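Galactose-binding lectin (Enterobacter cloacae subsp. cloacae, PDB 6YF6) binds sugars through a calcium ion, here a seleno-fucoside held by the lectin's C-terminal domain, and probably recognises fucose-type glycans. Local coordinates at residues I52-L57 with E120-S125; V70-I75 with N133-K138; A81-L86 with P96-Q101. All blocks are in the same frame, centred on the assembly; numbering follows the deposited sequence.

Contact 1: I52-L57 with E120-S125; sequences ILKKTL and ELAVVS
Lys55 and Leu121 face each other as a regular antiparallel hydrogen-bonded pair, whereas Val123 stands opposite two successive residues, Ile52 and Leu53. Four backbone bonds join the segments. At Lys55 and Leu121 the bonds are reciprocal. Lys55 N reaches Leu121 O at 3.0 Å, and Leu121 N reaches Lys55 O at 2.8 Å. N and O of Val123 both turn to the same strand. Its O accepts Ile52 N at 2.8 Å, and its N gives to Leu53 O at 2.9 Å. This is a classic beta bulge. Leu53 O also receives a CA-H...O contact from Ala122 CA at 3.2 Å.

Two polar side chains find their partners beyond the segments. Lys55 runs fully extended away from the pairing, and its NZ forms a salt bridge with Asp7 of the second subunit and a hydrogen bond to Asn17 O of that subunit. Ser125 OG is engaged by His48 O and Val127 N.

Apolar groups cover the face that carries Leu121 and Val123. Ile52 CD1 lies against Val123 CG1 at 3.8 Å. Ile52 CG1 sits between its backbone N and carbonyl carbon (chi1 64°), which brings it close to Val123 O, at 3.4 Å. Leu121 CD1 touches both CB and CD2 of Leu57, 4.0 Å from each. On the other face, Thr56 and Glu120 run side by side, pointing the same way.

Leu53 and Lys54 also pair with a strand of the second subunit. The contact is a bulged pairing of the subunit's outermost strand in an antiparallel beta sandwich, with the sheet continued by the second subunit.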
loop_
_atom_site.group_PDB
_atom_site.type_symbol
_atom_site.label_atom_id
_atom_site.label_comp_id
_atom_site.label_asym_id
_atom_site.label_seq_id
_atom_site.Cartn_x
_atom_site.Cartn_y
_atom_site.Cartn_z
ATOM N N ILE A 52 9.888 -10.272 16.745
ATOM C CA ILE A 52 8.444 -10.241 16.953
ATOM C C ILE A 52 7.661 -10.955 15.855
ATOM O O ILE A 52 6.506 -11.347 16.091
ATOM C CB ILE A 52 7.948 -8.784 17.077
ATOM C CG1 ILE A 52 8.185 -8.031 15.764
ATOM C CG2 ILE A 52 8.652 -8.080 18.230
ATOM C CD1 ILE A 52 7.709 -6.594 15.778
ATOM N N LEU A 53 8.231 -11.104 14.662
ATOM C CA LEU A 53 7.620 -11.858 13.577
ATOM C C LEU A 53 8.722 -12.630 12.868
ATOM O O LEU A 53 9.796 -12.079 12.614
ATOM C CB LEU A 53 6.911 -10.949 12.567
ATOM C CG LEU A 53 5.416 -10.649 12.678
ATOM C CD1 LEU A 53 4.994 -9.887 11.414
ATOM C CD2 LEU A 53 4.572 -11.900 12.871
ATOM N N LYS A 54 8.456 -13.889 12.529
ATOM C CA LYS A 54 9.479 -14.739 11.935
ATOM C C LYS A 54 8.901 -15.524 10.768
ATOM O O LYS A 54 7.728 -15.906 10.772
ATOM C CB LYS A 54 10.075 -15.698 12.977
ATOM C CG LYS A 54 11.018 -15.018 13.960
ATOM C CD LYS A 54 11.417 -15.948 15.095
ATOM C CE LYS A 54 12.555 -16.871 14.695
ATOM N NZ LYS A 54 12.888 -17.830 15.786
ATOM N N LYS A 55 9.745 -15.744 9.757
ATOM C CA LYS A 55 9.382 -16.579 8.622
ATOM C C LYS A 55 10.644 -17.136 7.978
ATOM O O LYS A 55 11.618 -16.406 7.777
ATOM C CB LYS A 55 8.579 -15.808 7.568
ATOM C CG LYS A 55 8.291 -16.638 6.327
ATOM C CD LYS A 55 7.323 -15.950 5.374
ATOM C CE LYS A 55 7.123 -16.774 4.108
ATOM N NZ LYS A 55 6.114 -16.165 3.202
ATOM N N THR A 56 10.609 -18.422 7.646
ATOM C CA THR A 56 11.633 -19.024 6.796
ATOM C C THR A 56 11.127 -18.936 5.360
ATOM O O THR A 56 10.284 -19.728 4.931
ATOM C CB THR A 56 11.929 -20.459 7.212
ATOM O OG1 THR A 56 12.405 -20.472 8.564
ATOM C CG2 THR A 56 13.002 -21.062 6.308
ATOM N N LEU A 57 11.636 -17.955 4.623
ATOM C CA LEU A 57 11.226 -17.722 3.243
ATOM C C LEU A 57 11.930 -18.706 2.318
ATOM O O LEU A 57 13.163 -18.775 2.301
ATOM C CB LEU A 57 11.549 -16.288 2.843
ATOM C CG LEU A 57 11.085 -15.834 1.461
ATOM C CD1 LEU A 57 9.568 -15.749 1.401
ATOM C CD2 LEU A 57 11.721 -14.495 1.135
ATOM N N GLU A 120 16.132 -17.118 6.777
ATOM C CA GLU A 120 15.405 -16.943 8.029
ATOM C C GLU A 120 15.239 -15.447 8.271
ATOM O O GLU A 120 16.218 -14.740 8.536
ATOM C CB GLU A 120 16.144 -17.621 9.180
ATOM C CG GLU A 120 16.129 -19.145 9.100
ATOM C CD GLU A 120 16.874 -19.809 10.245
ATOM O OE1 GLU A 120 16.604 -19.467 11.416
ATOM O OE2 GLU A 120 17.728 -20.680 9.975
ATOM N N LEU A 121 14.006 -14.966 8.164
ATOM C CA LEU A 121 13.696 -13.553 8.309
ATOM C C LEU A 121 13.054 -13.290 9.663
ATOM O O LEU A 121 12.269 -14.103 10.161
ATOM C CB LEU A 121 12.753 -13.085 7.202
ATOM C CG LEU A 121 13.232 -13.354 5.776
ATOM C CD1 LEU A 121 12.200 -12.854 4.775
ATOM C CD2 LEU A 121 14.595 -12.709 5.544
ATOM N N ALA A 122 13.376 -12.141 10.247
ATOM C CA ALA A 122 12.760 -11.742 11.501
ATOM C C ALA A 122 12.601 -10.231 11.517
ATOM O O ALA A 122 13.510 -9.500 11.116
ATOM C CB ALA A 122 13.591 -12.202 12.704
ATOM N N VAL A 123 11.427 -9.779 11.954
ATOM C CA VAL A 123 11.206 -8.383 12.310
ATOM C C VAL A 123 11.577 -8.225 13.778
ATOM O O VAL A 123 11.195 -9.051 14.616
ATOM C CB VAL A 123 9.750 -7.972 12.051
ATOM C CG1 VAL A 123 9.533 -6.514 12.415
ATOM C CG2 VAL A 123 9.380 -8.219 10.594
ATOM N N VAL A 124 12.328 -7.172 14.093
ATOM C CA VAL A 124 12.973 -7.023 15.392
ATOM C C VAL A 124 12.493 -5.734 16.042
ATOM O O VAL A 124 12.560 -4.662 15.431
ATOM C CB VAL A 124 14.509 -7.021 15.257
ATOM C CG1 VAL A 124 15.164 -6.811 16.615
ATOM C CG2 VAL A 124 14.990 -8.319 14.620
ATOM N N SER A 125 12.014 -5.845 17.282
ATOM C CA SER A 125 11.682 -4.696 18.113
ATOM C C SER A 125 12.826 -4.393 19.069
ATOM O O SER A 125 13.393 -5.302 19.684
ATOM C CB SER A 125 10.410 -4.945 18.924
ATOM O OG SER A 125 10.271 -3.960 19.933
#

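Contact 2: V70-I75 with N133-K138; sequences VKIARI and NDFRIK. With CA (calcium ion), chain D; SFU (methyl 1-seleno-alpha-L-fucopyranoside), chain C; PO4 (phosphate ion), chain F.
This antiparallel strand pair lies in the beta-sandwich sheet of strands 29-40, 135-143, 65-74 and 106-113, and ends at the calcium-dependent fucoside site. Asp134, just before strand 135-143, carries the pairing to the site. Ala73 and Arg136 form a hydrogen-bonded pair: Arg136 N gives to Ala73 O at 2.8 Å, and Ala73 N to Arg136 O. The pairing extends to Ile75 N, which meets Asp134 O almost straight (179° at the hydrogen) but from above the carbonyl plane.

A water is held at the edge of the Arg74 guanidinium, where it accepts from NE at 2.9 Å. It also accepts from Asp134 N. Arg74 NH1 is taken by Lys100 O.

On the face of Ile72, Phe135 and Ile137, Ile72 CD1 touches both Ile137 CG1 and Phe135 CD2, while Val70 CG1 meets Ile137 CG2 at 3.7 Å. The Phe135 ring stacks on Phe40. Ile75 CG2 lies 3.6 Å from Arg136 CD, and Arg136 NE forms a salt bridge with Glu39.

At the far end Lys138 NZ binds a phosphate ion, probably from the crystallisation liquor, with O1 at 2.8 Å. Thr35 of both subunits and Lys71 and Lys138 of the second subunit also hold it.

Ile41, Thr42, Ser130 and Gly132 complete the protein's share of the calcium shell. O3 and O4 of the fucoside bind the same calcium ion. Asp134 OD1 binds it at 2.5 Å, and Asp134 OD2 lies 2.7 Å from O4 of the sugar.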
loop_
_atom_site.group_PDB
_atom_site.type_symbol
_atom_site.label_atom_id
_atom_site.label_comp_id
_atom_site.label_asym_id
_atom_site.label_seq_id
_atom_site.Cartn_x
_atom_site.Cartn_y
_atom_site.Cartn_z
ATOM N N VAL A 70 8.325 -3.700 4.510
ATOM C CA VAL A 70 7.322 -3.916 5.545
ATOM C C VAL A 70 6.555 -2.612 5.702
ATOM O O VAL A 70 7.158 -1.566 5.969
ATOM C CB VAL A 70 7.947 -4.333 6.887
ATOM C CG1 VAL A 70 6.875 -4.408 7.983
ATOM C CG2 VAL A 70 8.668 -5.660 6.750
ATOM N N LYS A 71 5.241 -2.663 5.513
ATOM C CA LYS A 71 4.396 -1.490 5.694
ATOM C C LYS A 71 3.932 -1.466 7.144
ATOM O O LYS A 71 3.271 -2.403 7.605
ATOM C CB LYS A 71 3.213 -1.516 4.732
ATOM C CG LYS A 71 3.630 -1.370 3.272
ATOM C CD LYS A 71 2.436 -1.107 2.368
ATOM C CE LYS A 71 2.844 -1.084 0.899
ATOM N NZ LYS A 71 1.675 -1.246 -0.014
ATOM N N ILE A 72 4.276 -0.397 7.857
ATOM C CA ILE A 72 4.179 -0.368 9.309
ATOM C C ILE A 72 3.772 1.025 9.760
ATOM O O ILE A 72 4.096 2.024 9.113
ATOM C CB ILE A 72 5.522 -0.791 9.945
ATOM C CG1 ILE A 72 5.401 -0.889 11.460
ATOM C CG2 ILE A 72 6.637 0.187 9.565
ATOM C CD1 ILE A 72 6.531 -1.674 12.081
ATOM N N ALA A 73 3.055 1.085 10.883
ATOM C CA ALA A 73 2.593 2.356 11.420
ATOM C C ALA A 73 2.487 2.280 12.934
ATOM O O ALA A 73 2.071 1.260 13.489
ATOM C CB ALA A 73 1.228 2.755 10.841
ATOM N N ARG A 74 2.858 3.370 13.594
ATOM C CA ARG A 74 2.531 3.518 15.000
ATOM C C ARG A 74 1.032 3.747 15.149
ATOM O O ARG A 74 0.375 4.304 14.265
ATOM C CB ARG A 74 3.298 4.680 15.620
ATOM C CG ARG A 74 3.166 4.736 17.136
ATOM C CD ARG A 74 3.743 6.014 17.695
ATOM N NE ARG A 74 3.947 5.920 19.136
ATOM C CZ ARG A 74 4.482 6.881 19.880
ATOM N NH1 ARG A 74 4.872 8.020 19.320
ATOM N NH2 ARG A 74 4.623 6.703 21.186
ATOM N N ILE A 75 0.484 3.299 16.277
ATOM C CA ILE A 75 -0.891 3.608 16.638
ATOM C C ILE A 75 -0.902 4.226 18.027
ATOM O O ILE A 75 0.047 4.092 18.803
ATOM C CB ILE A 75 -1.811 2.370 16.585
ATOM C CG1 ILE A 75 -1.292 1.263 17.504
ATOM C CG2 ILE A 75 -1.924 1.876 15.150
ATOM C CD1 ILE A 75 -2.350 0.240 17.884
ATOM N N ASN A 133 4.463 1.845 22.819
ATOM C CA ASN A 133 5.078 0.824 21.977
ATOM C C ASN A 133 4.011 0.017 21.236
ATOM O O ASN A 133 4.054 -1.214 21.185
ATOM C CB ASN A 133 5.974 -0.087 22.821
ATOM C CG ASN A 133 6.896 -0.936 21.977
ATOM O OD1 ASN A 133 7.218 -0.578 20.849
ATOM N ND2 ASN A 133 7.324 -2.068 22.521
ATOM N N ASP A 134 3.042 0.729 20.660
ATOM C CA ASP A 134 1.906 0.131 19.967
ATOM C C ASP A 134 1.978 0.449 18.478
ATOM O O ASP A 134 2.160 1.609 18.095
ATOM C CB ASP A 134 0.589 0.651 20.549
ATOM C CG ASP A 134 0.532 0.524 22.058
ATOM O OD1 ASP A 134 0.623 -0.616 22.558
ATOM O OD2 ASP A 134 0.400 1.560 22.742
ATOM N N PHE A 135 1.820 -0.573 17.639
ATOM C CA PHE A 135 1.982 -0.386 16.202
ATOM C C PHE A 135 1.313 -1.534 15.459
ATOM O O PHE A 135 0.881 -2.523 16.055
ATOM C CB PHE A 135 3.468 -0.273 15.821
ATOM C CG PHE A 135 4.318 -1.419 16.306
ATOM C CD1 PHE A 135 4.739 -1.484 17.627
ATOM C CD2 PHE A 135 4.715 -2.420 15.434
ATOM C CE1 PHE A 135 5.529 -2.534 18.071
ATOM C CE2 PHE A 135 5.501 -3.470 15.871
ATOM C CZ PHE A 135 5.909 -3.527 17.193
ATOM N N ARG A 136 1.219 -1.376 14.138
ATOM C CA ARG A 136 0.598 -2.362 13.264
ATOM C C ARG A 136 1.484 -2.606 12.050
ATOM O O ARG A 136 2.156 -1.696 11.559
ATOM C CB ARG A 136 -0.800 -1.899 12.791
ATOM C CG ARG A 136 -1.864 -1.810 13.890
ATOM C CD ARG A 136 -3.105 -1.053 13.403
ATOM N NE ARG A 136 -4.237 -1.183 14.316
ATOM C CZ ARG A 136 -5.343 -0.442 14.263
ATOM N NH1 ARG A 136 -5.483 0.501 13.342
ATOM N NH2 ARG A 136 -6.314 -0.642 15.142
ATOM N N ILE A 137 1.475 -3.848 11.565
ATOM C CA ILE A 137 2.135 -4.227 10.321
ATOM C C ILE A 137 1.080 -4.803 9.389
ATOM O O ILE A 137 0.475 -5.839 9.695
ATOM C CB ILE A 137 3.266 -5.241 10.550
ATOM C CG1 ILE A 137 4.431 -4.566 11.275
ATOM C CG2 ILE A 137 3.714 -5.833 9.212
ATOM C CD1 ILE A 137 5.460 -5.533 11.844
ATOM N N LYS A 138 0.870 -4.149 8.245
ATOM C CA LYS A 138 -0.163 -4.573 7.311
ATOM C C LYS A 138 0.381 -5.319 6.099
ATOM O O LYS A 138 -0.408 -5.938 5.376
ATOM C CB LYS A 138 -0.986 -3.366 6.834
ATOM C CG LYS A 138 -0.238 -2.378 5.945
ATOM C CD LYS A 138 -1.136 -1.199 5.582
ATOM C CE LYS A 138 -0.401 -0.149 4.754
ATOM N NZ LYS A 138 -1.310 0.971 4.352
HETATM CA CA CA D . 1.467 -1.325 24.765
HETATM C C1 SFU C . -0.521 1.239 28.549
HETATM C C2 SFU C . -0.299 -0.153 27.956
HETATM C C3 SFU C . -1.103 -0.385 26.659
HETATM C C4 SFU C . -0.810 0.766 25.704
HETATM C C5 SFU C . -1.193 2.071 26.400
HETATM C C6 SFU C . -0.892 3.241 25.476
HETATM O O2 SFU C . -0.663 -1.125 28.920
HETATM O O3 SFU C . -0.644 -1.570 26.032
HETATM O O4 SFU C . 0.570 0.846 25.387
HETATM O O5 SFU C . -0.429 2.275 27.608
HETATM C CM SFU C . -2.398 3.143 29.949
HETATM SE SE SFU C . -2.330 1.296 29.433
HETATM P P PO4 F . -2.990 -0.567 1.616
HETATM O O1 PO4 F . -3.504 0.370 2.681
HETATM O O2 PO4 F . -3.883 -1.781 1.536
HETATM O O3 PO4 F . -1.589 -1.016 1.954
HETATM O O4 PO4 F . -2.969 0.157 0.293
HETATM O O HOH W 1 2.831 3.396 20.040
#

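Contact 3: A81-L86 with P96-Q101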
loop_
_atom_site.group_PDB
_atom_site.type_symbol
_atom_site.label_atom_id
_atom_site.label_comp_id
_atom_site.label_asym_id
_atom_site.label_seq_id
_atom_site.Cartn_x
_atom_site.Cartn_y
_atom_site.Cartn_z
ATOM N N ALA A 81 7.794 5.310 21.860
ATOM C CA ALA A 81 7.682 5.077 20.428
ATOM C C ALA A 81 8.309 3.731 20.069
ATOM O O ALA A 81 9.386 3.398 20.570
ATOM C CB ALA A 81 8.375 6.195 19.650
ATOM N N PRO A 82 7.666 2.933 19.216
ATOM C CA PRO A 82 8.300 1.681 18.781
ATOM C C PRO A 82 9.574 1.953 17.992
ATOM O O PRO A 82 9.761 3.024 17.413
ATOM C CB PRO A 82 7.229 1.019 17.901
ATOM C CG PRO A 82 5.938 1.707 18.255
ATOM C CD PRO A 82 6.323 3.104 18.627
ATOM N N LYS A 83 10.464 0.958 17.979
ATOM C CA LYS A 83 11.676 0.987 17.160
ATOM C C LYS A 83 11.866 -0.393 16.550
ATOM O O LYS A 83 12.074 -1.366 17.280
ATOM C CB LYS A 83 12.909 1.374 17.979
ATOM C CG LYS A 83 12.893 2.789 18.526
ATOM C CD LYS A 83 14.262 3.162 19.089
ATOM C CE LYS A 83 14.259 4.542 19.722
ATOM N NZ LYS A 83 15.328 4.676 20.754
ATOM N N VAL A 84 11.811 -0.483 15.223
ATOM C CA VAL A 84 11.716 -1.765 14.534
ATOM C C VAL A 84 12.753 -1.830 13.424
ATOM O O VAL A 84 12.943 -0.863 12.680
ATOM C CB VAL A 84 10.294 -1.979 13.971
ATOM C CG1 VAL A 84 10.147 -3.379 13.398
ATOM C CG2 VAL A 84 9.249 -1.728 15.061
ATOM N N SER A 85 13.425 -2.978 13.312
ATOM C CA SER A 85 14.404 -3.225 12.260
ATOM C C SER A 85 14.101 -4.567 11.603
ATOM O O SER A 85 13.179 -5.286 12.003
ATOM C CB SER A 85 15.839 -3.200 12.807
ATOM O OG SER A 85 16.068 -4.253 13.729
ATOM N N LEU A 86 14.889 -4.901 10.581
ATOM C CA LEU A 86 14.757 -6.153 9.851
ATOM C C LEU A 86 16.033 -6.973 9.977
ATOM O O LEU A 86 17.142 -6.422 9.982
ATOM C CB LEU A 86 14.461 -5.904 8.373
ATOM C CG LEU A 86 13.281 -4.980 8.072
ATOM C CD1 LEU A 86 13.233 -4.641 6.585
ATOM C CD2 LEU A 86 11.988 -5.622 8.528
ATOM N N PRO A 96 17.383 0.509 12.991
ATOM C CA PRO A 96 16.125 0.580 13.759
ATOM C C PRO A 96 15.352 1.839 13.405
ATOM O O PRO A 96 15.843 2.957 13.581
ATOM C CB PRO A 96 16.592 0.591 15.221
ATOM C CG PRO A 96 17.997 0.104 15.201
ATOM C CD PRO A 96 18.567 0.485 13.867
ATOM N N LEU A 97 14.133 1.658 12.908
ATOM C CA LEU A 97 13.277 2.761 12.495
ATOM C C LEU A 97 12.322 3.100 13.633
ATOM O O LEU A 97 11.544 2.244 14.069
ATOM C CB LEU A 97 12.502 2.393 11.230
ATOM C CG LEU A 97 11.580 3.461 10.633
ATOM C CD1 LEU A 97 12.382 4.652 10.116
ATOM C CD2 LEU A 97 10.732 2.860 9.514
ATOM N N GLU A 98 12.380 4.342 14.110
ATOM C CA GLU A 98 11.475 4.797 15.156
ATOM C C GLU A 98 10.149 5.223 14.541
ATOM O O GLU A 98 10.113 6.064 13.638
ATOM C CB GLU A 98 12.095 5.958 15.931
ATOM C CG GLU A 98 11.316 6.355 17.172
ATOM C CD GLU A 98 11.976 7.483 17.933
ATOM O OE1 GLU A 98 13.182 7.729 17.710
ATOM O OE2 GLU A 98 11.292 8.127 18.754
ATOM N N LEU A 99 9.059 4.638 15.029
ATOM C CA LEU A 99 7.718 4.974 14.566
ATOM C C LEU A 99 7.160 6.085 15.439
ATOM O O LEU A 99 7.103 5.943 16.668
ATOM C CB LEU A 99 6.814 3.747 14.614
ATOM C CG LEU A 99 7.347 2.502 13.904
ATOM C CD1 LEU A 99 6.383 1.340 14.086
ATOM C CD2 LEU A 99 7.589 2.780 12.429
ATOM N N LYS A 100 6.736 7.191 14.835
ATOM C CA LYS A 100 6.384 8.371 15.617
ATOM C C LYS A 100 4.927 8.807 15.427
ATOM O O LYS A 100 4.181 8.756 16.390
ATOM C CB LYS A 100 7.390 9.484 15.328
ATOM C CG LYS A 100 8.837 9.006 15.306
ATOM C CD LYS A 100 9.750 9.995 14.602
ATOM C CE LYS A 100 10.708 10.665 15.576
ATOM N NZ LYS A 100 11.962 11.093 14.900
ATOM N N GLN A 101 4.503 9.181 14.228
ATOM C CA GLN A 101 3.130 9.687 14.085
ATOM C C GLN A 101 2.134 8.535 13.992
ATOM O O GLN A 101 2.302 7.623 13.177
ATOM C CB GLN A 101 3.024 10.579 12.849
ATOM C CG GLN A 101 1.672 11.253 12.692
ATOM C CD GLN A 101 1.757 12.581 11.966
ATOM O OE1 GLN A 101 1.149 12.764 10.911
ATOM N NE2 GLN A 101 2.510 13.521 12.530
#
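Val84 and Leu97 pair across the beta hairpin of strands 83-88 and 91-98. Three backbone hydrogen bonds join the segments, with acceptors from both. Val84 and Leu97 are bonded reciprocally, with Leu97 N to Val84 O at 2.8 Å and Val84 N to Leu97 O at 3.0 Å. Leu99 N gives to Pro82 O at 3.0 Å. Two CA-H...O contacts fill in between, from Glu98 CA to Pro82 O and from Lys83 CA to Leu97 O.

Apolar packing centres on Leu99. Its CD1 lies 3.9 Å from Pro82 CB, the two side chains crossing at about a right angle. Val84 CG2 approaches the same methyl more loosely.

Among the polar side chains, Lys83 and Glu98 run side by side. Both chains are extended, yet Lys83 NZ stays 4.8 Å from Glu98 OE1. Ser85 OG makes a hydrogen bond to His126 NE2. Ala81 CB lies 3.3 Å from Leu99 O and also near Glu98 OE2.

The hairpin is thus held here mainly by main-chain bonds. Its apolar side joins the sandwich core, with Leu99 on Ile72 and Val84 on Leu108 and Val123. The opposite charges of Lys83 and Glu98 probably add a modest attraction without a direct bond, while Leu99 O is buried with no polar partner.

In the fold
Contacts 1 and 3 build one four-stranded antiparallel sheet of the sandwich, where strands 118-125 and 83-88 are neighbours. Contact 2 lies in the other sheet, packed face to face with the first. The centre of contact 1 is about 15 Å from the centres of both other contacts. The centres of contacts 2 and 3 are about 9 Å apart. Along the chain, contacts 1 and 2 alternate their segments, and contact 3, a local hairpin, is nested inside both. Ile52 meets Phe135 between the sheets, and Pro82 packs on Phe135. Contact 2 carries the calcium and sugar site, while contacts 1 and 2 both reach the second subunit.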